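Long-range contact in glucose-binding protein (Thermus thermophilus HB27, PDB 2B3F), which binds galactose or glucose and probably delivers it to a binding-protein-dependent sugar transport system: residues M1-E13 with G30-G43. Numbering follows the deposited sequence.
With GAL (beta-D-galactopyranose), chain G.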
# COMPACT_ATOMS: atom_id res chain seq x y z
N MET A 1 10.33 -22.86 -22.38
CA MET A 1 9.27 -21.85 -22.11
C MET A 1 9.26 -21.50 -20.63
O MET A 1 9.01 -22.36 -19.78
CB MET A 1 7.91 -22.39 -22.53
CG MET A 1 7.67 -22.35 -24.01
SD MET A 1 6.76 -20.88 -24.50
CE MET A 1 8.10 -19.76 -24.73
N LYS A 2 9.58 -20.24 -20.35
CA LYS A 2 9.68 -19.76 -18.97
C LYS A 2 9.04 -18.40 -18.80
O LYS A 2 8.82 -17.65 -19.77
CB LYS A 2 11.15 -19.68 -18.56
CG LYS A 2 11.84 -21.04 -18.56
CD LYS A 2 13.28 -20.92 -18.19
CE LYS A 2 13.97 -22.30 -18.26
NZ LYS A 2 14.38 -22.62 -19.67
N LEU A 3 8.70 -18.09 -17.55
CA LEU A 3 8.23 -16.77 -17.17
C LEU A 3 8.66 -16.52 -15.73
O LEU A 3 8.30 -17.28 -14.84
CB LEU A 3 6.72 -16.67 -17.26
CG LEU A 3 6.15 -15.36 -16.69
CD1 LEU A 3 6.47 -14.16 -17.58
CD2 LEU A 3 4.65 -15.49 -16.47
N GLU A 4 9.43 -15.46 -15.53
CA GLU A 4 9.95 -15.10 -14.21
C GLU A 4 9.21 -13.86 -13.71
O GLU A 4 9.36 -12.78 -14.26
CB GLU A 4 11.45 -14.84 -14.28
CG GLU A 4 12.04 -14.54 -12.91
CD GLU A 4 13.49 -14.18 -12.97
OE1 GLU A 4 13.92 -13.55 -13.96
OE2 GLU A 4 14.21 -14.50 -11.99
N ILE A 5 8.44 -14.05 -12.65
CA ILE A 5 7.60 -13.01 -12.06
C ILE A 5 8.25 -12.58 -10.76
O ILE A 5 8.40 -13.40 -9.86
CB ILE A 5 6.21 -13.53 -11.72
CG1 ILE A 5 5.47 -14.04 -12.98
CG2 ILE A 5 5.38 -12.43 -11.07
CD1 ILE A 5 4.26 -14.86 -12.67
N PHE A 6 8.57 -11.30 -10.67
CA PHE A 6 9.28 -10.73 -9.52
C PHE A 6 8.27 -9.94 -8.67
O PHE A 6 7.51 -9.12 -9.18
CB PHE A 6 10.42 -9.86 -10.05
CG PHE A 6 11.36 -9.31 -8.99
CD1 PHE A 6 12.63 -9.85 -8.84
CD2 PHE A 6 10.99 -8.22 -8.20
CE1 PHE A 6 13.52 -9.35 -7.88
CE2 PHE A 6 11.90 -7.70 -7.25
CZ PHE A 6 13.15 -8.28 -7.11
N SER A 7 8.25 -10.20 -7.37
CA SER A 7 7.30 -9.54 -6.47
C SER A 7 7.80 -9.67 -5.03
O SER A 7 8.82 -10.32 -4.77
CB SER A 7 5.89 -10.15 -6.58
OG SER A 7 5.77 -11.37 -5.85
N TRP A 8 7.04 -9.09 -4.11
CA TRP A 8 7.28 -9.34 -2.68
C TRP A 8 6.16 -10.10 -2.02
O TRP A 8 5.98 -10.06 -0.78
CB TRP A 8 7.65 -8.05 -1.95
CG TRP A 8 6.68 -6.94 -1.87
CD1 TRP A 8 5.76 -6.71 -0.88
CD2 TRP A 8 6.62 -5.81 -2.74
NE1 TRP A 8 5.10 -5.51 -1.10
CE2 TRP A 8 5.62 -4.94 -2.23
CE3 TRP A 8 7.30 -5.45 -3.91
CZ2 TRP A 8 5.30 -3.73 -2.87
CZ3 TRP A 8 6.98 -4.26 -4.52
CH2 TRP A 8 5.99 -3.42 -4.01
N TRP A 9 5.41 -10.87 -2.82
CA TRP A 9 4.28 -11.57 -2.28
C TRP A 9 4.67 -12.97 -1.78
O TRP A 9 4.20 -13.99 -2.24
CB TRP A 9 3.16 -11.58 -3.32
CG TRP A 9 2.53 -10.24 -3.50
CD1 TRP A 9 2.36 -9.25 -2.56
CD2 TRP A 9 1.98 -9.74 -4.72
NE1 TRP A 9 1.74 -8.16 -3.13
CE2 TRP A 9 1.49 -8.44 -4.45
CE3 TRP A 9 1.85 -10.26 -6.00
CZ2 TRP A 9 0.86 -7.67 -5.43
CZ3 TRP A 9 1.26 -9.48 -6.99
CH2 TRP A 9 0.75 -8.22 -6.68
N ALA A 10 5.56 -12.97 -0.79
CA ALA A 10 6.07 -14.20 -0.19
C ALA A 10 5.19 -14.63 0.97
O ALA A 10 4.43 -13.84 1.55
CB ALA A 10 7.48 -13.94 0.29
N GLY A 11 5.33 -15.90 1.34
CA GLY A 11 4.69 -16.41 2.51
C GLY A 11 3.20 -16.24 2.44
O GLY A 11 2.58 -16.58 1.41
N ASP A 12 2.62 -15.68 3.50
CA ASP A 12 1.19 -15.58 3.58
C ASP A 12 0.64 -14.45 2.71
O ASP A 12 -0.56 -14.28 2.64
CB ASP A 12 0.68 -15.48 5.03
CG ASP A 12 1.21 -14.26 5.76
OD1 ASP A 12 1.19 -13.13 5.21
OD2 ASP A 12 1.61 -14.43 6.96
N GLU A 13 1.53 -13.68 2.08
CA GLU A 13 1.07 -12.73 1.05
C GLU A 13 0.85 -13.38 -0.30
O GLU A 13 0.29 -12.74 -1.21
CB GLU A 13 2.06 -11.56 0.93
CG GLU A 13 2.18 -10.73 2.22
CD GLU A 13 2.45 -9.27 1.96
OE1 GLU A 13 3.37 -8.69 2.60
OE2 GLU A 13 1.71 -8.68 1.13
N GLY A 30 2.56 -24.86 -21.54
CA GLY A 30 3.98 -24.90 -21.89
C GLY A 30 4.94 -24.20 -20.94
O GLY A 30 6.11 -24.59 -20.84
N VAL A 31 4.47 -23.18 -20.23
CA VAL A 31 5.37 -22.25 -19.53
C VAL A 31 5.70 -22.71 -18.12
O VAL A 31 4.80 -22.98 -17.32
CB VAL A 31 4.77 -20.82 -19.45
CG1 VAL A 31 5.79 -19.85 -18.86
CG2 VAL A 31 4.30 -20.34 -20.82
N GLU A 32 6.99 -22.78 -17.80
CA GLU A 32 7.44 -22.96 -16.42
C GLU A 32 7.53 -21.57 -15.77
O GLU A 32 8.29 -20.71 -16.22
CB GLU A 32 8.80 -23.65 -16.35
CG GLU A 32 9.43 -23.70 -14.94
CD GLU A 32 9.12 -24.98 -14.16
OE1 GLU A 32 9.30 -26.10 -14.73
OE2 GLU A 32 8.71 -24.88 -12.97
N VAL A 33 6.75 -21.39 -14.72
CA VAL A 33 6.65 -20.09 -14.04
C VAL A 33 7.54 -20.07 -12.82
O VAL A 33 7.39 -20.90 -11.91
CB VAL A 33 5.20 -19.79 -13.63
CG1 VAL A 33 5.11 -18.43 -12.94
CG2 VAL A 33 4.28 -19.86 -14.84
N ILE A 34 8.49 -19.13 -12.83
CA ILE A 34 9.41 -18.90 -11.73
C ILE A 34 8.81 -17.80 -10.86
O ILE A 34 8.68 -16.67 -11.29
CB ILE A 34 10.83 -18.53 -12.20
CG1 ILE A 34 11.42 -19.66 -13.05
CG2 ILE A 34 11.76 -18.30 -11.03
CD1 ILE A 34 11.30 -19.46 -14.49
N ASN A 35 8.40 -18.17 -9.65
CA ASN A 35 7.81 -17.25 -8.70
C ASN A 35 8.95 -16.66 -7.87
O ASN A 35 9.34 -17.21 -6.85
CB ASN A 35 6.79 -17.97 -7.83
CG ASN A 35 6.03 -17.01 -6.90
OD1 ASN A 35 6.30 -15.81 -6.90
ND2 ASN A 35 5.09 -17.53 -6.13
N ALA A 36 9.48 -15.54 -8.35
CA ALA A 36 10.69 -14.92 -7.79
C ALA A 36 10.31 -13.86 -6.76
O ALA A 36 10.34 -12.68 -7.05
CB ALA A 36 11.51 -14.32 -8.89
N THR A 37 9.95 -14.31 -5.56
CA THR A 37 9.63 -13.39 -4.47
C THR A 37 10.87 -12.95 -3.69
O THR A 37 11.80 -13.75 -3.45
CB THR A 37 8.66 -14.03 -3.49
OG1 THR A 37 9.16 -15.31 -3.10
CG2 THR A 37 7.27 -14.18 -4.13
N VAL A 38 10.89 -11.68 -3.32
CA VAL A 38 11.89 -11.13 -2.40
C VAL A 38 11.13 -10.79 -1.14
O VAL A 38 10.28 -9.92 -1.14
CB VAL A 38 12.61 -9.89 -2.96
CG1 VAL A 38 13.56 -9.31 -1.92
CG2 VAL A 38 13.35 -10.24 -4.22
N THR A 39 11.43 -11.52 -0.07
CA THR A 39 10.64 -11.41 1.15
C THR A 39 10.90 -10.09 1.86
O THR A 39 12.07 -9.69 2.06
CB THR A 39 10.99 -12.55 2.12
OG1 THR A 39 10.90 -13.82 1.44
CG2 THR A 39 10.06 -12.53 3.36
N GLY A 40 9.82 -9.39 2.21
CA GLY A 40 9.90 -8.12 2.94
C GLY A 40 8.68 -7.26 2.69
O GLY A 40 8.35 -6.93 1.54
N GLY A 41 8.01 -6.89 3.77
CA GLY A 41 6.82 -6.06 3.70
C GLY A 41 7.05 -4.78 2.92
O GLY A 41 8.12 -4.17 3.00
N ALA A 42 6.03 -4.38 2.15
CA ALA A 42 6.02 -3.10 1.43
C ALA A 42 7.13 -2.93 0.40
O ALA A 42 7.39 -1.82 -0.07
CB ALA A 42 6.02 -1.90 2.40
N GLY A 43 7.78 -4.03 0.03
CA GLY A 43 8.74 -3.98 -1.07
C GLY A 43 10.07 -3.30 -0.80
O GLY A 43 10.84 -3.06 -1.71
C1 GAL G . 2.34 -2.89 -0.35
C2 GAL G . 1.84 -3.69 -1.55
C3 GAL G . 0.82 -4.75 -1.15
C4 GAL G . 1.34 -5.61 -0.00
C5 GAL G . 1.91 -4.69 1.10
C6 GAL G . 2.50 -5.43 2.31
O1 GAL G . 3.33 -1.98 -0.72
O2 GAL G . 1.31 -2.79 -2.54
O3 GAL G . 0.50 -5.57 -2.26
O4 GAL G . 2.31 -6.48 -0.54
O5 GAL G . 2.89 -3.82 0.59
O6 GAL G . 3.70 -6.04 1.98
O HOH W 1 6.81 -13.23 -7.47
O HOH W 2 7.24 -10.34 1.64
O HOH W 3 4.39 -16.59 -3.27
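Trp8 lies with one face of its indole over the backbone of Gly43. Gly43 CA sits 3.4 Å from the centroid of the six-membered ring of Trp8, close to the ring normal, a CH-pi contact. A beta carbon at Gly43 would clash with this ring. CG of Trp8 stands between its own backbone N and carbonyl carbon (chi1 63°), which turns the indole onto the 40-43 loop. The edge of Trp8 faces the sugar, and its NE1 donates to GAL O5 at 3.3 Å. With alanine at Trp8, Gly43 is likely to lose its ring cover and GAL O5 this donor. Trp9 also presents its edge, NE1 reaching GAL O3 at 3.0 Å. Glu13 takes two sugar hydroxyls, O6 on OE1 and O4 on OE2. Ala42 N gives O6 an almost straight bond (177°). Asp278, His348, His66 and Lys312 also bind the sugar.

Behind the pocket, strand 2-7 runs parallel to strand 32-37, and seven backbone hydrogen bonds link the two segments, from Met1 O with Glu32 N to Ser7 O with Val38 N. Phe6 points its CZ at Val38 CG2, 3.5 Å away, beside helix 44-55. On the other face, Ile5 CD1 meets Val33 CG1 at 3.7 Å. A water bridges Ile5 O, Ser7 OG and Asn35 OD1. Ser7 OG gives its proton to this water and accepts from Trp9 N, an ST turn. This is a right-handed beta-alpha-beta crossover through helix 15-27, with the ligand loops at the C-terminal strand ends, as in periplasmic binding proteins.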